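Local coordinates for uncharacterized protein VP1736 (Vibrio parahaemolyticus, PDB 3LXQ) that is of unknown function but carries a sulfatase-family domain belonging to the alkaline phosphatase clan, at residues A[89-94]-A[222-227]; A[114-119]-A[288-293]; A[143-148]-A[361-366]; A[325-330]-A[348-353]; A[393-398]-A[422-427]. One frame throughout, in Å; residues are numbered along the deposited sequence.

Contact 1: residues A[89-94]-A[222-227]; sequences VILLQE and DLYNKA
Y224 has the largest share of the buried surface here; it reaches from helix 220-234 to strand 87-93, where L91 and Q93 receive it. The hydroxyl end of the tyrosine is met by the Q93 amide: NE2 donates to OH over 3.0 Å, with an N-H...O angle of 157°. Two measurements show that this is an edge-on meeting. The amide and ring planes are only 16° apart, and OH lies essentially in the amide plane, although the two side chains as wholes cross at about a right angle. L91 adds an apolar touch from the ring's edge, CD2 standing 4.3 Å from CE1 of Y224.

A bend at chi2 (-65°) folds the Q93 chain back along its own strand, which lets NE2 also donate to L91 O, 2.9 Å away. For this bond the donor stands well above the carbonyl plane, not on a lone pair. S278 of helix 271-289 touches Q93, and L282 of the same helix touches Y224. With NE2 donating twice, the amide has its rotation fixed and leaves the tyrosine oxygen as acceptor, so a buried polar link, with L91 against the ring edge, joins strand to helix.

Contact 2: residues A[114-119]-A[288-293]; sequences DELMQE and KAKKSS
The carboxylate of E119 is the flat group that carries this contact, and the ammonium of K290 meets it at one oxygen. NZ of K290 lies 2.6 Å from OE2 of E119, meeting that oxygen's syn lone pair, the one on the side of the other oxygen. The approach is markedly one-sided, since OE1 of E119 stays 3.7 Å from the same NZ. The pair is a salt bridge with a hydrogen bond in it.

Both partners reach out to meet. Beyond CG the E119 chain is extended, and K290 is stretched from chi2 to chi4 (171°, 167° and 169°), so that the charged end is carried far from its backbone. L116 lies beside this end: its CD2 is 3.6 Å from NZ of K290, which sets a buried methyl next to the charge. The backbones themselves stay apart, the nearest CA atoms, of L116 and K290, being 11.3 Å from each other. K290 is exposed and E119 partly so, which probably makes the bridge weaker than a buried one would be.

K290 occupies the second position of a type I turn from A289 to S292, near the C-terminal part of helix 271-289, while E119 lies just beyond helix 111-118 in the chain. L116 and E119 both touch I328, which packs on F300, as does V89; Q93, alternating with V89 on strand 87-93, touches S278 of helix 271-289. The two helices thus probably lie on the same face of the central sheet, bridged at the rim of a layered alpha/beta domain of the alkaline phosphatase clan.

Contact 3: residues A[143-148]-A[361-366]; sequences GFPPSP and PMIGRD
P145 and I363 meet with their side chains at about a right angle, the ring corner CG of P145 against the methyl CD1 of I363 at 3.9 Å. The isoleucine reaches it through an uncommon first torsion: chi1 of 65° sets CG1 between the backbone N and the carbonyl carbon, and the nearly straight chi2 then carries CD1 toward the proline. Selenomethionine 362 is turned differently. Its CB does not point at the facing loop, yet SE passes 4.4 Å from CA of G143, whose lack of a side chain leaves room for this approach: SE takes up the space in which a CB would lie, and the positive phi of G143 (77°) by itself suits a glycine.

Two water molecules bridge the backbones. G143 O accepts from both, from one at 2.7 Å and from the other at 2.8 Å. The first passes the link on to I363 N over 3.2 Å, and the second to G364 N over 2.9 Å. One carbonyl thus serves two successive amides, and the solvent takes the place of direct backbone pairing between the loops.

The contact joins the loop after helix 133-141 to the one after strand 358-360. Helix 422-441 covers part of both, with F434 on P145 and N431 on I363, while M362 packs against P347, P348 and L351 of helix 346-353.

Contact 4: residues A[325-330]-A[348-353]; sequences ALIIGK and PTLLSL
I327 is the residue of strand 322-328 that meets the helix, touching T349, L350 and L353. Ahead of it along the chain, A325 and L326 hold the strand in its sheet through backbone bonds to F123 and V302. The CB of I327 then points toward helix 346-353, and its two branches divide the work. With chi1 at -62° and chi2 at 175°, the longer branch extends to place CD1 3.9 Å from CD2 of L350. T349 comes to the same methyl less closely, its CG2 being 4.1 Å from CD1 of I327. The shorter branch meets L353 tip to tip, CG2 of I327 lying 3.8 Å from CD1 of L353. Since that leucine methyl is equally far from CD1 of I327, it rests against both branches at once.

T349 offers only its methyl here; its OG1 bonds to D345 O and also to L367 N. At I328 the strand's alternation turns the side chain away from the helix, and a backbone bond to F300 continues the sheet.

Strand 325-328 and helix 348-353 run almost parallel, 7° between their directions, with axes 11.4 Å apart at closest approach. The helix lies over the sheet where 322-328 is flanked by strands 121-127 and 298-304: I327 also touches F123, I299 and I301, L353 reaches W121, and L351 faces helix 165-171.

Contact 5: residues A[393-398]-A[422-427]; sequences NLVVLS and ESVIDR
V424, in the first turn of helix 422-441, meets both N393 and V395. Its CG1 sits over the face of the N393 amide, as near-equal distances show: 3.6 Å to CG of N393, 3.7 Å to OD1 and 3.6 Å to ND2. A line from amide carbon to methyl runs close to the plane's normal. V424 chi1 of 176° puts CG1 anti to the backbone N and allows the same methyl to approach CG2 of V395, at 3.9 Å, so one branch lies against two residues of the strand side. The polar edge of N393 is engaged elsewhere, OD1 bonding to T390 OG1.

I425 follows with the closest backbone approach, its CA 6.7 Å from that of V395. Its side chain runs alongside the strand rather than at it, is partly buried by it, and also packs on V403 of the neighbouring strand. D426 turns to another quarter and forms a salt bridge with K52. R427 then brings its guanidinium back by a bend at chi3 (58°). NH2 lies 3.8 Å from OD1 of N393, which approaches near the guanidinium plane; this is a loose polar proximity, too long for a bond. Y388 and T390 also touch the R427 side chain.

N393 and V395 point toward the helix, and the end of L397 leans that way to pack on K429 and A432, while L394 and V396 face loop residues V318, L315 and V316. Strand 394-398 is the central member of a five-stranded antiparallel meander, and the arrangement is that of a helix packed across one face of such a sheet.

Overall arrangement
From the N terminus, contact 1 opens on strand 87-93 and closes at helix 220-234. Contact 2 opens inside that loop and closes later, at 288-293, so the two cross. Contact 3 crosses both, running from 143-148 to 361-366, and contact 4 nests within it as a short loop from strand 322-328 to helix 346-353. D366 and S352 join contacts 3 and 4 by a probable hydrogen bond, and L116 and I328 pack contact 2 on contact 4. Contact 5 follows in series, closing the meander onto helix 422-441, with its centre about 18 Å from that of contact 3. Contacts 1 and 4 tie helices to the central sheet, and contact 2 links two helix ends.

Contact 1: residues A[89-94]-A[222-227]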
# COMPACT_ATOMS: atom_id res chain seq x y z
N VAL A 89 -2.80 -9.02 -8.88
CA VAL A 89 -2.96 -9.63 -7.57
C VAL A 89 -2.15 -8.83 -6.56
O VAL A 89 -0.92 -8.71 -6.70
CB VAL A 89 -2.56 -11.13 -7.58
CG1 VAL A 89 -2.41 -11.68 -6.18
CG2 VAL A 89 -3.58 -11.96 -8.37
N ILE A 90 -2.84 -8.25 -5.59
CA ILE A 90 -2.20 -7.55 -4.49
C ILE A 90 -2.24 -8.42 -3.23
O ILE A 90 -3.31 -8.78 -2.74
CB ILE A 90 -2.90 -6.18 -4.21
CG1 ILE A 90 -2.75 -5.24 -5.42
CG2 ILE A 90 -2.31 -5.53 -2.93
CD1 ILE A 90 -3.60 -3.94 -5.31
N LEU A 91 -1.07 -8.76 -2.70
CA LEU A 91 -0.97 -9.63 -1.54
C LEU A 91 -0.53 -8.75 -0.39
O LEU A 91 0.67 -8.59 -0.14
CB LEU A 91 0.03 -10.77 -1.77
CG LEU A 91 -0.19 -11.64 -3.01
CD1 LEU A 91 0.99 -12.61 -3.24
CD2 LEU A 91 -1.51 -12.40 -2.91
N LEU A 92 -1.52 -8.16 0.29
CA LEU A 92 -1.28 -7.19 1.35
C LEU A 92 -0.90 -7.89 2.66
O LEU A 92 -1.58 -8.82 3.12
CB LEU A 92 -2.50 -6.26 1.52
CG LEU A 92 -2.40 -5.06 2.50
CD1 LEU A 92 -1.32 -4.09 2.12
CD2 LEU A 92 -3.74 -4.33 2.63
N GLN A 93 0.22 -7.47 3.23
CA GLN A 93 0.82 -8.18 4.33
C GLN A 93 0.59 -7.43 5.63
O GLN A 93 1.19 -6.37 5.86
CB GLN A 93 2.32 -8.39 4.09
CG GLN A 93 2.65 -9.04 2.77
CD GLN A 93 2.13 -10.47 2.69
OE1 GLN A 93 2.30 -11.24 3.63
NE2 GLN A 93 1.48 -10.82 1.58
N GLU A 94 -0.32 -7.97 6.45
CA GLU A 94 -0.62 -7.40 7.76
C GLU A 94 0.63 -7.19 8.60
O GLU A 94 1.33 -8.15 8.94
CB GLU A 94 -1.60 -8.29 8.53
CG GLU A 94 -1.84 -7.85 9.99
CD GLU A 94 -2.40 -6.44 10.08
OE1 GLU A 94 -1.83 -5.59 10.80
OE2 GLU A 94 -3.41 -6.18 9.40
N ASP A 222 -4.24 -21.17 4.57
CA ASP A 222 -5.61 -21.39 4.08
C ASP A 222 -6.08 -20.24 3.20
O ASP A 222 -6.72 -20.45 2.16
CB ASP A 222 -6.60 -21.63 5.23
CG ASP A 222 -6.27 -22.88 6.04
OD1 ASP A 222 -6.17 -23.99 5.46
OD2 ASP A 222 -6.09 -22.73 7.27
N LEU A 223 -5.74 -19.01 3.60
CA LEU A 223 -6.01 -17.83 2.78
C LEU A 223 -5.39 -17.97 1.39
O LEU A 223 -6.04 -17.72 0.38
CB LEU A 223 -5.43 -16.58 3.44
CG LEU A 223 -5.53 -15.25 2.68
CD1 LEU A 223 -6.96 -14.71 2.67
CD2 LEU A 223 -4.59 -14.24 3.30
N TYR A 224 -4.13 -18.39 1.39
CA TYR A 224 -3.33 -18.50 0.18
C TYR A 224 -3.72 -19.70 -0.69
O TYR A 224 -3.55 -19.65 -1.91
CB TYR A 224 -1.84 -18.54 0.53
CG TYR A 224 -1.21 -17.21 0.93
CD1 TYR A 224 -1.49 -16.02 0.24
CD2 TYR A 224 -0.29 -17.15 1.97
CE1 TYR A 224 -0.88 -14.81 0.60
CE2 TYR A 224 0.33 -15.96 2.34
CZ TYR A 224 0.04 -14.80 1.65
OH TYR A 224 0.67 -13.64 2.04
N ASN A 225 -4.22 -20.78 -0.08
CA ASN A 225 -4.79 -21.90 -0.86
C ASN A 225 -6.06 -21.41 -1.56
O ASN A 225 -6.32 -21.74 -2.72
CB ASN A 225 -5.12 -23.12 0.01
CG ASN A 225 -3.89 -23.74 0.69
OD1 ASN A 225 -3.99 -24.22 1.82
ND2 ASN A 225 -2.75 -23.75 0.01
N LYS A 226 -6.85 -20.61 -0.84
CA LYS A 226 -8.10 -20.06 -1.34
C LYS A 226 -7.85 -19.12 -2.50
O LYS A 226 -8.63 -19.06 -3.45
CB LYS A 226 -8.84 -19.29 -0.24
CG LYS A 226 -10.27 -18.89 -0.59
CD LYS A 226 -11.08 -20.15 -0.96
CE LYS A 226 -12.58 -19.96 -0.84
NZ LYS A 226 -13.29 -21.14 -1.44
N ALA A 227 -6.77 -18.35 -2.39
CA ALA A 227 -6.39 -17.41 -3.42
C ALA A 227 -6.09 -18.19 -4.69
O ALA A 227 -6.79 -18.04 -5.70
CB ALA A 227 -5.19 -16.60 -2.97

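Contact 2: residues A[114-119]-A[288-293]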
# COMPACT_ATOMS: atom_id res chain seq x y z
N ASP A 114 12.60 -13.20 1.10
CA ASP A 114 13.97 -12.82 0.77
C ASP A 114 14.42 -13.39 -0.57
O ASP A 114 15.06 -12.71 -1.38
CB ASP A 114 14.94 -13.30 1.85
CG ASP A 114 14.88 -12.47 3.11
OD1 ASP A 114 14.04 -11.55 3.22
OD2 ASP A 114 15.71 -12.75 4.00
N GLU A 115 14.10 -14.67 -0.77
CA GLU A 115 14.44 -15.40 -1.98
C GLU A 115 13.67 -14.85 -3.17
O GLU A 115 14.25 -14.60 -4.22
CB GLU A 115 14.13 -16.89 -1.79
CG GLU A 115 14.70 -17.79 -2.87
CD GLU A 115 16.21 -17.94 -2.75
OE1 GLU A 115 16.93 -16.91 -2.79
OE2 GLU A 115 16.68 -19.10 -2.62
N LEU A 116 12.36 -14.64 -2.98
CA LEU A 116 11.49 -14.07 -4.01
C LEU A 116 11.87 -12.63 -4.39
O LEU A 116 11.59 -12.16 -5.50
CB LEU A 116 10.04 -14.11 -3.54
CG LEU A 116 9.40 -15.50 -3.40
CD1 LEU A 116 8.26 -15.45 -2.40
CD2 LEU A 116 8.93 -16.01 -4.76
N MSE A 117 12.51 -11.93 -3.45
CA MSE A 117 12.99 -10.56 -3.64
C MSE A 117 14.03 -10.48 -4.75
O MSE A 117 14.02 -9.54 -5.54
CB MSE A 117 13.60 -10.02 -2.35
CG MSE A 117 12.61 -9.77 -1.23
SE MSE A 117 12.03 -7.91 -1.13
CE MSE A 117 11.03 -7.76 -2.74
N GLN A 118 14.92 -11.47 -4.78
CA GLN A 118 15.95 -11.55 -5.80
C GLN A 118 15.31 -11.81 -7.17
O GLN A 118 15.87 -11.44 -8.20
CB GLN A 118 16.96 -12.67 -5.49
CG GLN A 118 17.51 -12.72 -4.05
CD GLN A 118 17.93 -11.36 -3.49
OE1 GLN A 118 18.45 -10.50 -4.21
NE2 GLN A 118 17.70 -11.17 -2.19
N GLU A 119 14.13 -12.42 -7.16
CA GLU A 119 13.46 -12.81 -8.39
C GLU A 119 12.64 -11.70 -9.04
O GLU A 119 12.05 -11.91 -10.10
CB GLU A 119 12.60 -14.06 -8.15
CG GLU A 119 13.43 -15.32 -7.87
CD GLU A 119 12.61 -16.47 -7.30
OE1 GLU A 119 13.13 -17.18 -6.42
OE2 GLU A 119 11.46 -16.67 -7.75
N LYS A 288 2.93 -22.72 -5.56
CA LYS A 288 1.75 -23.08 -6.31
C LYS A 288 1.58 -22.14 -7.48
O LYS A 288 1.32 -22.57 -8.60
CB LYS A 288 0.51 -23.05 -5.40
CG LYS A 288 0.63 -23.97 -4.18
CD LYS A 288 -0.69 -24.60 -3.78
CE LYS A 288 -1.67 -23.59 -3.19
NZ LYS A 288 -3.05 -24.16 -3.11
N ALA A 289 1.77 -20.85 -7.22
CA ALA A 289 1.60 -19.80 -8.22
C ALA A 289 2.47 -20.00 -9.46
O ALA A 289 2.03 -19.78 -10.60
CB ALA A 289 1.87 -18.43 -7.60
N LYS A 290 3.71 -20.43 -9.23
CA LYS A 290 4.69 -20.58 -10.30
C LYS A 290 4.42 -21.78 -11.21
O LYS A 290 4.96 -21.86 -12.31
CB LYS A 290 6.09 -20.67 -9.71
CG LYS A 290 6.63 -19.35 -9.19
CD LYS A 290 7.92 -19.61 -8.43
CE LYS A 290 8.68 -18.34 -8.16
NZ LYS A 290 9.79 -18.60 -7.18
N LYS A 291 3.61 -22.72 -10.74
CA LYS A 291 3.21 -23.87 -11.57
C LYS A 291 1.71 -23.79 -11.93
O LYS A 291 1.08 -24.80 -12.24
CB LYS A 291 3.54 -25.18 -10.86
N SER A 292 1.18 -22.57 -11.91
CA SER A 292 -0.26 -22.31 -12.09
C SER A 292 -0.63 -21.92 -13.51
O SER A 292 0.25 -21.66 -14.34
CB SER A 292 -0.70 -21.20 -11.13
OG SER A 292 -0.18 -19.94 -11.54
N SER A 293 -1.93 -21.84 -13.79
CA SER A 293 -2.42 -21.49 -15.12
C SER A 293 -2.60 -19.98 -15.29
O SER A 293 -2.86 -19.50 -16.40
CB SER A 293 -3.73 -22.23 -15.45
OG SER A 293 -4.87 -21.42 -15.19

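Contact 3: residues A[143-148]-A[361-366]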
# COMPACT_ATOMS: atom_id res chain seq x y z
N GLY A 143 -4.88 5.11 -3.64
CA GLY A 143 -3.71 5.97 -3.88
C GLY A 143 -3.83 7.29 -3.17
O GLY A 143 -2.98 8.17 -3.36
N PHE A 144 -4.86 7.42 -2.33
CA PHE A 144 -5.20 8.66 -1.65
C PHE A 144 -4.19 8.87 -0.54
O PHE A 144 -3.91 7.93 0.20
CB PHE A 144 -6.61 8.56 -1.07
CG PHE A 144 -7.23 9.89 -0.65
CD1 PHE A 144 -7.37 10.94 -1.55
CD2 PHE A 144 -7.73 10.04 0.64
CE1 PHE A 144 -7.95 12.14 -1.16
CE2 PHE A 144 -8.33 11.24 1.04
CZ PHE A 144 -8.44 12.29 0.14
N PRO A 145 -3.64 10.08 -0.44
CA PRO A 145 -2.67 10.40 0.60
C PRO A 145 -3.34 10.50 1.96
O PRO A 145 -4.57 10.41 2.05
CB PRO A 145 -2.11 11.78 0.18
CG PRO A 145 -2.61 12.02 -1.18
CD PRO A 145 -3.85 11.23 -1.34
N PRO A 146 -2.55 10.65 3.03
CA PRO A 146 -3.03 10.59 4.41
C PRO A 146 -3.53 11.93 4.96
O PRO A 146 -3.23 12.99 4.40
CB PRO A 146 -1.79 10.12 5.19
CG PRO A 146 -0.62 10.64 4.38
CD PRO A 146 -1.09 10.71 2.93
N SER A 147 -4.30 11.87 6.04
CA SER A 147 -4.73 13.06 6.77
C SER A 147 -4.58 12.75 8.24
O SER A 147 -4.23 11.61 8.59
CB SER A 147 -6.19 13.43 6.41
OG SER A 147 -7.13 12.52 6.96
N PRO A 148 -4.81 13.74 9.12
CA PRO A 148 -4.88 13.49 10.57
C PRO A 148 -6.12 12.70 10.94
O PRO A 148 -6.25 12.27 12.08
CB PRO A 148 -4.97 14.89 11.18
CG PRO A 148 -4.44 15.78 10.15
CD PRO A 148 -4.82 15.18 8.84
N PRO A 361 -7.46 10.87 -10.59
CA PRO A 361 -6.94 11.95 -9.77
C PRO A 361 -5.75 11.56 -8.89
O PRO A 361 -5.32 12.37 -8.08
CB PRO A 361 -8.15 12.34 -8.92
CG PRO A 361 -8.87 11.06 -8.73
CD PRO A 361 -8.72 10.33 -10.04
N MSE A 362 -5.23 10.35 -9.04
CA MSE A 362 -4.09 9.89 -8.23
C MSE A 362 -2.83 10.72 -8.45
O MSE A 362 -2.44 10.97 -9.59
CB MSE A 362 -3.77 8.41 -8.50
CG MSE A 362 -4.92 7.45 -8.26
SE MSE A 362 -4.30 5.60 -8.22
CE MSE A 362 -4.15 5.27 -10.14
N ILE A 363 -2.19 11.14 -7.36
CA ILE A 363 -0.98 11.92 -7.44
C ILE A 363 0.28 11.06 -7.21
O ILE A 363 1.40 11.55 -7.32
CB ILE A 363 -1.00 13.15 -6.51
CG1 ILE A 363 -1.03 12.71 -5.03
CG2 ILE A 363 -2.18 14.04 -6.85
CD1 ILE A 363 -0.80 13.85 -4.05
N GLY A 364 0.07 9.78 -6.92
CA GLY A 364 1.17 8.82 -6.82
C GLY A 364 1.86 8.57 -8.16
O GLY A 364 1.24 8.71 -9.22
N ARG A 365 3.12 8.16 -8.09
CA ARG A 365 4.01 8.08 -9.24
C ARG A 365 3.89 6.73 -9.94
O ARG A 365 3.72 5.69 -9.30
CB ARG A 365 5.46 8.29 -8.80
CG ARG A 365 5.85 9.73 -8.49
CD ARG A 365 5.32 10.24 -7.14
NE ARG A 365 5.83 11.59 -6.88
CZ ARG A 365 7.03 11.86 -6.35
NH1 ARG A 365 7.84 10.87 -5.99
NH2 ARG A 365 7.42 13.13 -6.18
N ASP A 366 3.95 6.77 -11.27
CA ASP A 366 4.10 5.56 -12.08
C ASP A 366 5.59 5.30 -12.12
O ASP A 366 6.34 5.97 -12.83
CB ASP A 366 3.55 5.79 -13.48
CG ASP A 366 3.78 4.61 -14.44
OD1 ASP A 366 4.48 3.63 -14.08
OD2 ASP A 366 3.25 4.67 -15.57
O HOH W 1 -3.77 10.36 -4.74
O HOH W 2 -1.73 7.80 -5.82

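Contact 4: residues A[325-330]-A[348-353]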
# COMPACT_ATOMS: atom_id res chain seq x y z
N ALA A 325 8.29 -4.09 -0.37
CA ALA A 325 7.40 -4.08 -1.51
C ALA A 325 8.10 -4.84 -2.60
O ALA A 325 9.28 -4.62 -2.84
CB ALA A 325 7.08 -2.66 -1.96
N LEU A 326 7.38 -5.74 -3.24
CA LEU A 326 7.93 -6.59 -4.29
C LEU A 326 6.92 -6.72 -5.40
O LEU A 326 5.78 -7.09 -5.17
CB LEU A 326 8.25 -7.97 -3.72
CG LEU A 326 9.01 -9.10 -4.46
CD1 LEU A 326 8.07 -10.23 -4.79
CD2 LEU A 326 9.79 -8.66 -5.70
N ILE A 327 7.34 -6.41 -6.62
CA ILE A 327 6.50 -6.68 -7.77
C ILE A 327 7.16 -7.83 -8.51
O ILE A 327 8.35 -7.79 -8.83
CB ILE A 327 6.30 -5.44 -8.67
CG1 ILE A 327 5.59 -4.32 -7.90
CG2 ILE A 327 5.52 -5.82 -9.94
CD1 ILE A 327 5.45 -3.01 -8.68
N ILE A 328 6.38 -8.87 -8.76
CA ILE A 328 6.89 -10.10 -9.32
C ILE A 328 5.89 -10.64 -10.33
O ILE A 328 4.67 -10.43 -10.20
CB ILE A 328 7.23 -11.12 -8.19
CG1 ILE A 328 7.96 -12.35 -8.75
CG2 ILE A 328 5.99 -11.49 -7.37
CD1 ILE A 328 8.67 -13.19 -7.68
N GLY A 329 6.41 -11.29 -11.35
CA GLY A 329 5.59 -11.83 -12.41
C GLY A 329 6.47 -12.11 -13.58
O GLY A 329 7.59 -11.60 -13.66
N LYS A 330 5.97 -12.95 -14.49
CA LYS A 330 6.62 -13.21 -15.77
C LYS A 330 6.85 -11.88 -16.51
O LYS A 330 5.97 -11.01 -16.52
CB LYS A 330 5.74 -14.14 -16.62
N PRO A 348 -0.75 3.54 -9.28
CA PRO A 348 -0.35 4.04 -10.61
C PRO A 348 0.73 3.18 -11.30
O PRO A 348 0.67 2.96 -12.51
CB PRO A 348 0.19 5.46 -10.34
CG PRO A 348 0.02 5.71 -8.85
CD PRO A 348 -0.78 4.61 -8.26
N THR A 349 1.70 2.70 -10.52
CA THR A 349 2.71 1.78 -11.04
C THR A 349 2.11 0.47 -11.58
O THR A 349 2.46 0.02 -12.68
CB THR A 349 3.80 1.48 -9.99
OG1 THR A 349 4.38 2.71 -9.53
CG2 THR A 349 4.89 0.57 -10.55
N LEU A 350 1.20 -0.12 -10.81
CA LEU A 350 0.63 -1.42 -11.16
C LEU A 350 -0.28 -1.35 -12.39
O LEU A 350 -0.20 -2.23 -13.26
CB LEU A 350 -0.11 -2.03 -9.96
CG LEU A 350 0.75 -2.35 -8.72
CD1 LEU A 350 -0.10 -2.42 -7.46
CD2 LEU A 350 1.57 -3.62 -8.91
N LEU A 351 -1.11 -0.31 -12.47
CA LEU A 351 -1.94 -0.09 -13.66
C LEU A 351 -1.10 0.00 -14.93
O LEU A 351 -1.48 -0.50 -16.00
CB LEU A 351 -2.78 1.19 -13.53
CG LEU A 351 -3.96 1.22 -12.57
CD1 LEU A 351 -4.68 2.54 -12.74
CD2 LEU A 351 -4.93 0.04 -12.77
N SER A 352 0.05 0.66 -14.79
CA SER A 352 0.96 0.86 -15.89
C SER A 352 1.56 -0.48 -16.30
O SER A 352 1.72 -0.74 -17.50
CB SER A 352 2.05 1.86 -15.50
OG SER A 352 2.78 2.33 -16.63
N LEU A 353 1.87 -1.32 -15.32
CA LEU A 353 2.44 -2.65 -15.58
C LEU A 353 1.46 -3.63 -16.21
O LEU A 353 1.86 -4.53 -16.97
CB LEU A 353 3.03 -3.26 -14.31
CG LEU A 353 4.40 -2.73 -13.88
CD1 LEU A 353 4.69 -3.06 -12.42
CD2 LEU A 353 5.48 -3.29 -14.80

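Contact 5: residues A[393-398]-A[422-427]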
# COMPACT_ATOMS: atom_id res chain seq x y z
N ASN A 393 16.14 16.14 2.82
CA ASN A 393 15.52 16.72 3.99
C ASN A 393 14.35 15.86 4.49
O ASN A 393 13.81 15.01 3.77
CB ASN A 393 15.04 18.14 3.67
CG ASN A 393 14.39 18.24 2.30
OD1 ASN A 393 13.39 17.57 2.03
ND2 ASN A 393 14.96 19.05 1.42
N LEU A 394 13.98 16.10 5.74
CA LEU A 394 12.76 15.56 6.30
C LEU A 394 12.05 16.66 7.07
O LEU A 394 12.63 17.28 7.97
CB LEU A 394 13.06 14.38 7.24
CG LEU A 394 11.98 13.92 8.22
CD1 LEU A 394 10.83 13.20 7.54
CD2 LEU A 394 12.63 13.03 9.28
N VAL A 395 10.80 16.89 6.69
CA VAL A 395 9.96 17.89 7.35
C VAL A 395 8.80 17.21 8.06
O VAL A 395 8.06 16.43 7.46
CB VAL A 395 9.40 18.93 6.37
CG1 VAL A 395 8.41 19.86 7.08
CG2 VAL A 395 10.53 19.73 5.73
N VAL A 396 8.66 17.54 9.34
CA VAL A 396 7.56 17.04 10.15
C VAL A 396 6.69 18.19 10.66
O VAL A 396 7.18 19.14 11.26
CB VAL A 396 8.09 16.19 11.32
CG1 VAL A 396 6.94 15.79 12.24
CG2 VAL A 396 8.80 14.94 10.79
N LEU A 397 5.39 18.06 10.42
CA LEU A 397 4.39 19.03 10.85
C LEU A 397 3.56 18.43 11.98
O LEU A 397 3.04 17.32 11.86
CB LEU A 397 3.45 19.40 9.69
CG LEU A 397 4.09 19.79 8.36
CD1 LEU A 397 3.00 20.09 7.35
CD2 LEU A 397 5.04 20.99 8.53
N SER A 398 3.44 19.16 13.09
CA SER A 398 2.66 18.71 14.22
C SER A 398 1.60 19.76 14.62
O SER A 398 1.68 20.92 14.17
CB SER A 398 3.59 18.37 15.40
OG SER A 398 4.72 19.23 15.42
N GLU A 422 12.14 27.90 2.34
CA GLU A 422 10.69 28.01 2.59
C GLU A 422 9.91 27.11 1.63
O GLU A 422 8.86 26.56 1.98
CB GLU A 422 10.23 29.46 2.44
N SER A 423 10.46 26.93 0.43
CA SER A 423 9.87 26.06 -0.59
C SER A 423 9.82 24.58 -0.17
O SER A 423 8.97 23.84 -0.65
CB SER A 423 10.64 26.20 -1.91
OG SER A 423 11.99 25.79 -1.77
N VAL A 424 10.74 24.17 0.70
CA VAL A 424 10.76 22.79 1.22
C VAL A 424 9.66 22.59 2.26
O VAL A 424 8.98 21.56 2.25
CB VAL A 424 12.15 22.41 1.81
CG1 VAL A 424 12.13 21.02 2.42
CG2 VAL A 424 13.23 22.50 0.72
N ILE A 425 9.47 23.58 3.13
CA ILE A 425 8.37 23.55 4.11
C ILE A 425 7.00 23.63 3.42
O ILE A 425 6.08 22.92 3.81
CB ILE A 425 8.51 24.66 5.18
CG1 ILE A 425 9.74 24.43 6.05
CG2 ILE A 425 7.25 24.73 6.07
CD1 ILE A 425 10.02 25.55 7.07
N ASP A 426 6.89 24.47 2.40
CA ASP A 426 5.62 24.70 1.70
C ASP A 426 5.16 23.49 0.90
O ASP A 426 3.96 23.26 0.77
CB ASP A 426 5.73 25.91 0.77
CG ASP A 426 5.63 27.25 1.50
OD1 ASP A 426 5.68 27.27 2.75
OD2 ASP A 426 5.51 28.30 0.82
N ARG A 427 6.11 22.74 0.35
CA ARG A 427 5.80 21.52 -0.39
C ARG A 427 5.26 20.44 0.56
O ARG A 427 4.32 19.72 0.24
CB ARG A 427 7.04 21.02 -1.13
CG ARG A 427 6.84 19.67 -1.81
CD ARG A 427 8.10 19.21 -2.49
NE ARG A 427 9.21 19.11 -1.55
CZ ARG A 427 10.48 18.97 -1.90
NH1 ARG A 427 10.82 18.90 -3.18
NH2 ARG A 427 11.43 18.90 -0.96